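Local coordinates for protein Pre-mRNA splicing factor PRP8 (Cyanidioschyzon merolae, PDB 6NQI) that is a core factor of the pre-mRNA splicing machinery that probably binds spliceosomal snRNAs and intron RNA, represented here by its RNase H-like domain, at residues I28-F39 with C62-Q73. Sequence-based numbering, arbitrary orientation.
Sequences IWIWETSTGRLF and CAEHVLTMLRSQ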
ATOM      1  N   ILE A  28       0.148  -5.862  -4.998  1.00 50.58           N
ATOM      2  CA  ILE A  28       0.218  -5.875  -3.538  1.00 46.10           C
ATOM      3  C   ILE A  28       0.773  -4.530  -3.067  1.00 44.30           C
ATOM      4  O   ILE A  28       1.817  -4.075  -3.556  1.00 43.83           O
ATOM      5  CB  ILE A  28       1.088  -7.033  -3.017  1.00 43.88           C
ATOM      6  CG1 ILE A  28       0.457  -8.371  -3.383  1.00 46.89           C
ATOM      7  CG2 ILE A  28       1.329  -6.875  -1.459  1.00 39.87           C
ATOM      8  CD1 ILE A  28       1.281  -9.558  -2.982  1.00 46.93           C
ATOM      9  N   TRP A  29       0.059  -3.876  -2.150  1.00 41.07           N
ATOM     10  CA  TRP A  29       0.454  -2.561  -1.651  1.00 41.10           C
ATOM     11  C   TRP A  29       1.079  -2.641  -0.267  1.00 38.33           C
ATOM     12  O   TRP A  29       0.577  -3.361   0.600  1.00 37.34           O
ATOM     13  CB  TRP A  29      -0.756  -1.639  -1.569  1.00 44.96           C
ATOM     14  CG  TRP A  29      -1.671  -1.747  -2.715  1.00 48.47           C
ATOM     15  CD1 TRP A  29      -2.707  -2.617  -2.859  1.00 48.75           C
ATOM     16  CD2 TRP A  29      -1.681  -0.911  -3.868  1.00 49.11           C
ATOM     17  NE1 TRP A  29      -3.346  -2.391  -4.050  1.00 51.18           N
ATOM     18  CE2 TRP A  29      -2.735  -1.343  -4.684  1.00 51.30           C
ATOM     19  CE3 TRP A  29      -0.898   0.171  -4.287  1.00 47.02           C
ATOM     20  CZ2 TRP A  29      -3.022  -0.743  -5.900  1.00 51.68           C
ATOM     21  CZ3 TRP A  29      -1.181   0.763  -5.497  1.00 47.45           C
ATOM     22  CH2 TRP A  29      -2.236   0.309  -6.287  1.00 49.70           C
ATOM     23  N   ILE A  30       2.120  -1.838  -0.040  1.00 45.54           N
ATOM     24  CA  ILE A  30       2.658  -1.606   1.309  1.00 45.43           C
ATOM     25  C   ILE A  30       2.791  -0.102   1.538  1.00 47.79           C
ATOM     26  O   ILE A  30       3.650   0.550   0.928  1.00 47.93           O
ATOM     27  CB  ILE A  30       4.015  -2.286   1.532  1.00 43.82           C
ATOM     28  CG1 ILE A  30       3.903  -3.800   1.361  1.00 41.82           C
ATOM     29  CG2 ILE A  30       4.581  -1.890   2.936  1.00 45.89           C
ATOM     30  CD1 ILE A  30       5.212  -4.476   1.543  1.00 41.26           C
ATOM     31  N   TRP A  31       1.990   0.435   2.457  1.00 42.63           N
ATOM     32  CA  TRP A  31       2.036   1.840   2.853  1.00 43.66           C
ATOM     33  C   TRP A  31       2.877   1.955   4.119  1.00 44.31           C
ATOM     34  O   TRP A  31       2.593   1.292   5.121  1.00 44.77           O
ATOM     35  CB  TRP A  31       0.620   2.386   3.065  1.00 45.08           C
ATOM     36  CG  TRP A  31       0.538   3.746   3.718  1.00 45.42           C
ATOM     37  CD1 TRP A  31       1.428   4.773   3.603  1.00 44.40           C
ATOM     38  CD2 TRP A  31      -0.508   4.223   4.586  1.00 46.95           C
ATOM     39  NE1 TRP A  31       1.014   5.857   4.360  1.00 44.65           N
ATOM     40  CE2 TRP A  31      -0.174   5.542   4.967  1.00 46.02           C
ATOM     41  CE3 TRP A  31      -1.694   3.664   5.076  1.00 49.04           C
ATOM     42  CZ2 TRP A  31      -0.980   6.303   5.808  1.00 46.85           C
ATOM     43  CZ3 TRP A  31      -2.495   4.431   5.916  1.00 50.14           C
ATOM     44  CH2 TRP A  31      -2.132   5.730   6.268  1.00 49.00           C
ATOM     45  N   GLU A  32       3.936   2.750   4.055  1.00 48.78           N
ATOM     46  CA  GLU A  32       4.750   3.065   5.219  1.00 50.00           C
ATOM     47  C   GLU A  32       4.208   4.348   5.849  1.00 49.48           C
ATOM     48  O   GLU A  32       4.438   5.447   5.326  1.00 49.33           O
ATOM     49  CB  GLU A  32       6.200   3.226   4.792  1.00 51.53           C
ATOM     50  CG  GLU A  32       7.134   3.372   5.945  1.00 52.96           C
ATOM     51  CD  GLU A  32       8.566   3.177   5.543  1.00 53.28           C
ATOM     52  OE1 GLU A  32       9.181   4.126   5.006  1.00 53.59           O
ATOM     53  OE2 GLU A  32       9.065   2.052   5.723  1.00 52.43           O
ATOM     54  N   THR A  33       3.533   4.207   6.997  1.00 46.48           N
ATOM     55  CA  THR A  33       2.723   5.299   7.550  1.00 45.97           C
ATOM     56  C   THR A  33       3.563   6.511   7.935  1.00 45.81           C
ATOM     57  O   THR A  33       3.174   7.649   7.657  1.00 45.17           O
ATOM     58  CB  THR A  33       1.921   4.826   8.762  1.00 46.56           C
ATOM     59  OG1 THR A  33       2.822   4.344   9.776  1.00 47.33           O
ATOM     60  CG2 THR A  33       0.915   3.735   8.379  1.00 47.38           C
ATOM     61  N   SER A  34       4.689   6.297   8.624  1.00 61.09           N
ATOM     62  CA  SER A  34       5.451   7.426   9.152  1.00 61.36           C
ATOM     63  C   SER A  34       6.003   8.311   8.042  1.00 61.71           C
ATOM     64  O   SER A  34       6.111   9.534   8.208  1.00 61.52           O
ATOM     65  CB  SER A  34       6.599   6.929  10.024  1.00 62.93           C
ATOM     66  OG  SER A  34       7.609   6.327   9.240  1.00 64.39           O
ATOM     67  N   THR A  35       6.394   7.715   6.919  1.00 48.76           N
ATOM     68  CA  THR A  35       7.070   8.454   5.859  1.00 49.87           C
ATOM     69  C   THR A  35       6.221   8.707   4.624  1.00 49.12           C
ATOM     70  O   THR A  35       6.524   9.623   3.861  1.00 49.77           O
ATOM     71  CB  THR A  35       8.326   7.704   5.412  1.00 51.51           C
ATOM     72  OG1 THR A  35       7.960   6.368   5.030  1.00 47.04           O
ATOM     73  CG2 THR A  35       9.310   7.639   6.520  1.00 52.19           C
ATOM     74  N   GLY A  36       5.233   7.865   4.366  1.00 54.20           N
ATOM     75  CA  GLY A  36       4.426   7.959   3.181  1.00 53.43           C
ATOM     76  C   GLY A  36       4.929   7.086   2.067  1.00 54.18           C
ATOM     77  O   GLY A  36       4.341   7.087   0.987  1.00 53.22           O
ATOM     78  N   ARG A  37       5.960   6.298   2.312  1.00 62.68           N
ATOM     79  CA  ARG A  37       6.595   5.577   1.228  1.00 62.30           C
ATOM     80  C   ARG A  37       5.672   4.443   0.831  1.00 60.67           C
ATOM     81  O   ARG A  37       5.105   3.780   1.692  1.00 60.41           O
ATOM     82  CB  ARG A  37       7.960   5.088   1.695  1.00 62.52           C
ATOM     83  CG  ARG A  37       8.925   4.764   0.613  1.00 60.68           C
ATOM     84  CD  ARG A  37      10.335   4.587   1.156  1.00 61.32           C
ATOM     85  NE  ARG A  37      10.375   3.677   2.297  1.00 57.99           N
ATOM     86  CZ  ARG A  37      11.431   2.936   2.633  1.00 59.67           C
ATOM     87  NH1 ARG A  37      12.543   2.961   1.896  1.00 64.93           N
ATOM     88  NH2 ARG A  37      11.367   2.145   3.694  1.00 56.43           N
ATOM     89  N   LEU A  38       5.437   4.268  -0.465  1.00 57.94           N
ATOM     90  CA  LEU A  38       4.498   3.265  -0.962  1.00 56.60           C
ATOM     91  C   LEU A  38       5.220   2.243  -1.836  1.00 55.32           C
ATOM     92  O   LEU A  38       5.855   2.618  -2.826  1.00 55.42           O
ATOM     93  CB  LEU A  38       3.358   3.935  -1.732  1.00 56.69           C
ATOM     94  CG  LEU A  38       2.299   2.944  -2.207  1.00 56.82           C
ATOM     95  CD1 LEU A  38       1.563   2.370  -1.024  1.00 57.13           C
ATOM     96  CD2 LEU A  38       1.314   3.573  -3.198  1.00 57.51           C
ATOM     97  N   PHE A  39       5.123   0.954  -1.465  1.00 55.84           N
ATOM     98  CA  PHE A  39       5.676  -0.163  -2.235  1.00 54.33           C
ATOM     99  C   PHE A  39       4.565  -0.795  -3.062  1.00 54.95           C
ATOM    100  O   PHE A  39       3.701  -1.499  -2.516  1.00 55.07           O
ATOM    101  CB  PHE A  39       6.274  -1.225  -1.314  1.00 52.71           C
ATOM    102  CG  PHE A  39       7.295  -0.712  -0.374  1.00 53.13           C
ATOM    103  CD1 PHE A  39       8.608  -0.591  -0.764  1.00 53.07           C
ATOM    104  CD2 PHE A  39       6.938  -0.325   0.903  1.00 54.43           C
ATOM    105  CE1 PHE A  39       9.561  -0.132   0.131  1.00 53.95           C
ATOM    106  CE2 PHE A  39       7.875   0.145   1.795  1.00 55.86           C
ATOM    107  CZ  PHE A  39       9.188   0.244   1.407  1.00 55.38           C
ATOM    108  N   CYS A  62       2.147 -13.116  -0.636  1.00 61.23           N
ATOM    109  CA  CYS A  62       2.199 -11.881   0.128  1.00 58.88           C
ATOM    110  C   CYS A  62       3.185 -11.989   1.292  1.00 59.44           C
ATOM    111  O   CYS A  62       3.978 -11.065   1.538  1.00 57.80           O
ATOM    112  CB  CYS A  62       0.813 -11.515   0.638  1.00 59.11           C
ATOM    113  SG  CYS A  62       0.872  -9.927   1.523  1.00 54.62           S
ATOM    114  N   ALA A  63       3.142 -13.110   2.025  1.00 41.83           N
ATOM    115  CA  ALA A  63       4.086 -13.322   3.123  1.00 42.72           C
ATOM    116  C   ALA A  63       5.529 -13.273   2.627  1.00 43.16           C
ATOM    117  O   ALA A  63       6.402 -12.644   3.246  1.00 43.39           O
ATOM    118  CB  ALA A  63       3.791 -14.658   3.800  1.00 45.90           C
ATOM    119  N   GLU A  64       5.805 -13.955   1.510  1.00 58.11           N
ATOM    120  CA  GLU A  64       7.157 -13.963   0.970  1.00 58.77           C
ATOM    121  C   GLU A  64       7.577 -12.564   0.508  1.00 56.97           C
ATOM    122  O   GLU A  64       8.737 -12.161   0.693  1.00 58.46           O
ATOM    123  CB  GLU A  64       7.236 -14.997  -0.154  1.00 58.97           C
ATOM    124  CG  GLU A  64       8.645 -15.416  -0.498  1.00 59.81           C
ATOM    125  CD  GLU A  64       9.360 -14.457  -1.430  1.00 58.87           C
ATOM    126  OE1 GLU A  64       8.677 -13.638  -2.114  1.00 56.97           O
ATOM    127  OE2 GLU A  64      10.618 -14.546  -1.498  1.00 60.18           O
ATOM    128  N   HIS A  65       6.637 -11.790  -0.040  1.00 47.43           N
ATOM    129  CA  HIS A  65       6.956 -10.430  -0.475  1.00 45.63           C
ATOM    130  C   HIS A  65       7.320  -9.539   0.705  1.00 46.15           C
ATOM    131  O   HIS A  65       8.333  -8.829   0.663  1.00 47.61           O
ATOM    132  CB  HIS A  65       5.780  -9.839  -1.271  1.00 42.58           C
ATOM    133  CG  HIS A  65       5.912  -8.371  -1.561  1.00 40.57           C
ATOM    134  ND1 HIS A  65       4.983  -7.439  -1.132  1.00 38.28           N
ATOM    135  CD2 HIS A  65       6.881  -7.669  -2.200  1.00 40.97           C
ATOM    136  CE1 HIS A  65       5.363  -6.232  -1.517  1.00 37.43           C
ATOM    137  NE2 HIS A  65       6.518  -6.342  -2.156  1.00 39.14           N
ATOM    138  N   VAL A  66       6.512  -9.583   1.773  1.00 39.68           N
ATOM    139  CA  VAL A  66       6.836  -8.826   2.981  1.00 40.17           C
ATOM    140  C   VAL A  66       8.208  -9.226   3.509  1.00 43.79           C
ATOM    141  O   VAL A  66       9.023  -8.365   3.867  1.00 45.07           O
ATOM    142  CB  VAL A  66       5.733  -8.987   4.044  1.00 38.91           C
ATOM    143  CG1 VAL A  66       6.206  -8.501   5.395  1.00 39.62           C
ATOM    144  CG2 VAL A  66       4.505  -8.184   3.641  1.00 35.90           C
ATOM    145  N   LEU A  67       8.504 -10.528   3.544  1.00 54.03           N
ATOM    146  CA  LEU A  67       9.839 -10.927   3.980  1.00 57.23           C
ATOM    147  C   LEU A  67      10.915 -10.307   3.091  1.00 58.37           C
ATOM    148  O   LEU A  67      11.955  -9.862   3.586  1.00 58.85           O
ATOM    149  CB  LEU A  67       9.965 -12.447   4.016  1.00 59.12           C
ATOM    150  CG  LEU A  67      11.368 -12.977   4.359  1.00 60.02           C
ATOM    151  CD1 LEU A  67      11.906 -12.411   5.664  1.00 59.10           C
ATOM    152  CD2 LEU A  67      11.415 -14.505   4.405  1.00 60.18           C
ATOM    153  N   THR A  68      10.685 -10.255   1.776  1.00 51.96           N
ATOM    154  CA  THR A  68      11.705  -9.693   0.884  1.00 52.65           C
ATOM    155  C   THR A  68      11.891  -8.193   1.121  1.00 52.14           C
ATOM    156  O   THR A  68      13.028  -7.692   1.157  1.00 53.12           O
ATOM    157  CB  THR A  68      11.348  -9.984  -0.580  1.00 50.11           C
ATOM    158  OG1 THR A  68      11.232 -11.396  -0.744  1.00 50.06           O
ATOM    159  CG2 THR A  68      12.453  -9.499  -1.500  1.00 50.52           C
ATOM    160  N   MET A  69      10.783  -7.465   1.280  1.00 67.36           N
ATOM    161  CA  MET A  69      10.889  -6.032   1.545  1.00 66.81           C
ATOM    162  C   MET A  69      11.576  -5.772   2.880  1.00 68.07           C
ATOM    163  O   MET A  69      12.338  -4.804   3.005  1.00 68.51           O
ATOM    164  CB  MET A  69       9.512  -5.348   1.534  1.00 63.77           C
ATOM    165  CG  MET A  69       8.709  -5.391   0.235  1.00 60.29           C
ATOM    166  SD  MET A  69       9.640  -4.996  -1.267  1.00 60.83           S
ATOM    167  CE  MET A  69      10.385  -3.425  -0.863  1.00 62.30           C
ATOM    168  N   LEU A  70      11.348  -6.637   3.877  1.00 53.73           N
ATOM    169  CA  LEU A  70      12.086  -6.520   5.128  1.00 54.45           C
ATOM    170  C   LEU A  70      13.573  -6.689   4.874  1.00 56.25           C
ATOM    171  O   LEU A  70      14.393  -5.870   5.310  1.00 57.29           O
ATOM    172  CB  LEU A  70      11.598  -7.560   6.143  1.00 54.00           C
ATOM    173  CG  LEU A  70      10.214  -7.317   6.751  1.00 51.68           C
ATOM    174  CD1 LEU A  70       9.771  -8.507   7.584  1.00 51.14           C
ATOM    175  CD2 LEU A  70      10.172  -6.033   7.531  1.00 51.12           C
ATOM    176  N   ARG A  71      13.935  -7.739   4.137  1.00 57.59           N
ATOM    177  CA  ARG A  71      15.342  -8.030   3.879  1.00 58.91           C
ATOM    178  C   ARG A  71      16.041  -6.890   3.160  1.00 59.11           C
ATOM    179  O   ARG A  71      17.259  -6.745   3.277  1.00 63.04           O
ATOM    180  CB  ARG A  71      15.465  -9.310   3.061  1.00 59.22           C
ATOM    181  CG  ARG A  71      15.204 -10.596   3.805  1.00 59.08           C
ATOM    182  CD  ARG A  71      15.730 -11.741   2.984  1.00 60.26           C
ATOM    183  NE  ARG A  71      15.938 -12.960   3.756  1.00 62.56           N
ATOM    184  CZ  ARG A  71      15.249 -14.083   3.567  1.00 61.51           C
ATOM    185  NH1 ARG A  71      14.293 -14.113   2.632  1.00 58.97           N
ATOM    186  NH2 ARG A  71      15.516 -15.162   4.322  1.00 64.25           N
ATOM    187  N   SER A  72      15.316  -6.110   2.368  1.00 70.22           N
ATOM    188  CA  SER A  72      15.968  -5.025   1.632  1.00 70.42           C
ATOM    189  C   SER A  72      16.119  -3.723   2.424  1.00 71.09           C
ATOM    190  O   SER A  72      16.661  -2.760   1.870  1.00 72.27           O
ATOM    191  CB  SER A  72      15.197  -4.698   0.362  1.00 68.74           C
ATOM    192  OG  SER A  72      14.045  -3.946   0.711  1.00 67.22           O
ATOM    193  N   GLN A  73      15.648  -3.650   3.702  1.00 95.12           N
ATOM    194  CA  GLN A  73      15.659  -2.452   4.537  1.00 95.84           C
ATOM    195  C   GLN A  73      16.849  -2.434   5.486  1.00 99.80           C
ATOM    196  O   GLN A  73      17.279  -3.486   5.971  1.00101.21           O
ATOM    197  CB  GLN A  73      14.381  -2.356   5.365  1.00 94.77           C
ATOM    198  CG  GLN A  73      13.109  -2.129   4.549  1.00 92.61           C
ATOM    199  CD  GLN A  73      13.066  -0.784   3.881  1.00 91.83           C
ATOM    200  OE1 GLN A  73      12.902   0.208   4.571  1.00 92.74           O
ATOM    201  NE2 GLN A  73      13.172  -0.734   2.543  1.00 90.37           N
TER
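I30 sets its CD1 methyl against the helix side chains H65 and M69, 3.5 Å from H65 CE1. CG1 stands anti to the carbonyl carbon, and chi2 of 179° stretches the arm out so that CD1 reaches the helix. Beside it I28 lays CG2 against H65 ND1 (3.7 Å), and its CD1 reaches C62 CB (4.1 Å), within helix 54-71; beta-branching suits the strand, and the aliphatic arms suit the buried side facing the helix. M69, whose unbranched chain can bend at chi2 and chi3, brings CE obliquely to F39 beside CD1, a Met-aromatic contact with SD 5.3 Å from the ring centroid. These residues join a beta hairpin to the helix packed on the central mixed sheet of the RNase H-like fold. The hairpin closes with a G1 bulge, G36 and R37 facing E32, where the positive phi of G36 (94°) would press a side chain against the preceding carbonyl oxygen. At this end R37 NH2 donates to OE1 of the poorly ordered Q73 (2.6 Å, 154°). R37 also grips E32 side-on, NE to OE1 (3.0 Å) and NH2 to OE2 (3.1 Å), while F39 CZ lies against one guanidinium face. A leucine in place of R37 would probably leave Q73 OE1 without this donor and E32 without the guanidinium pairing with its carboxylate.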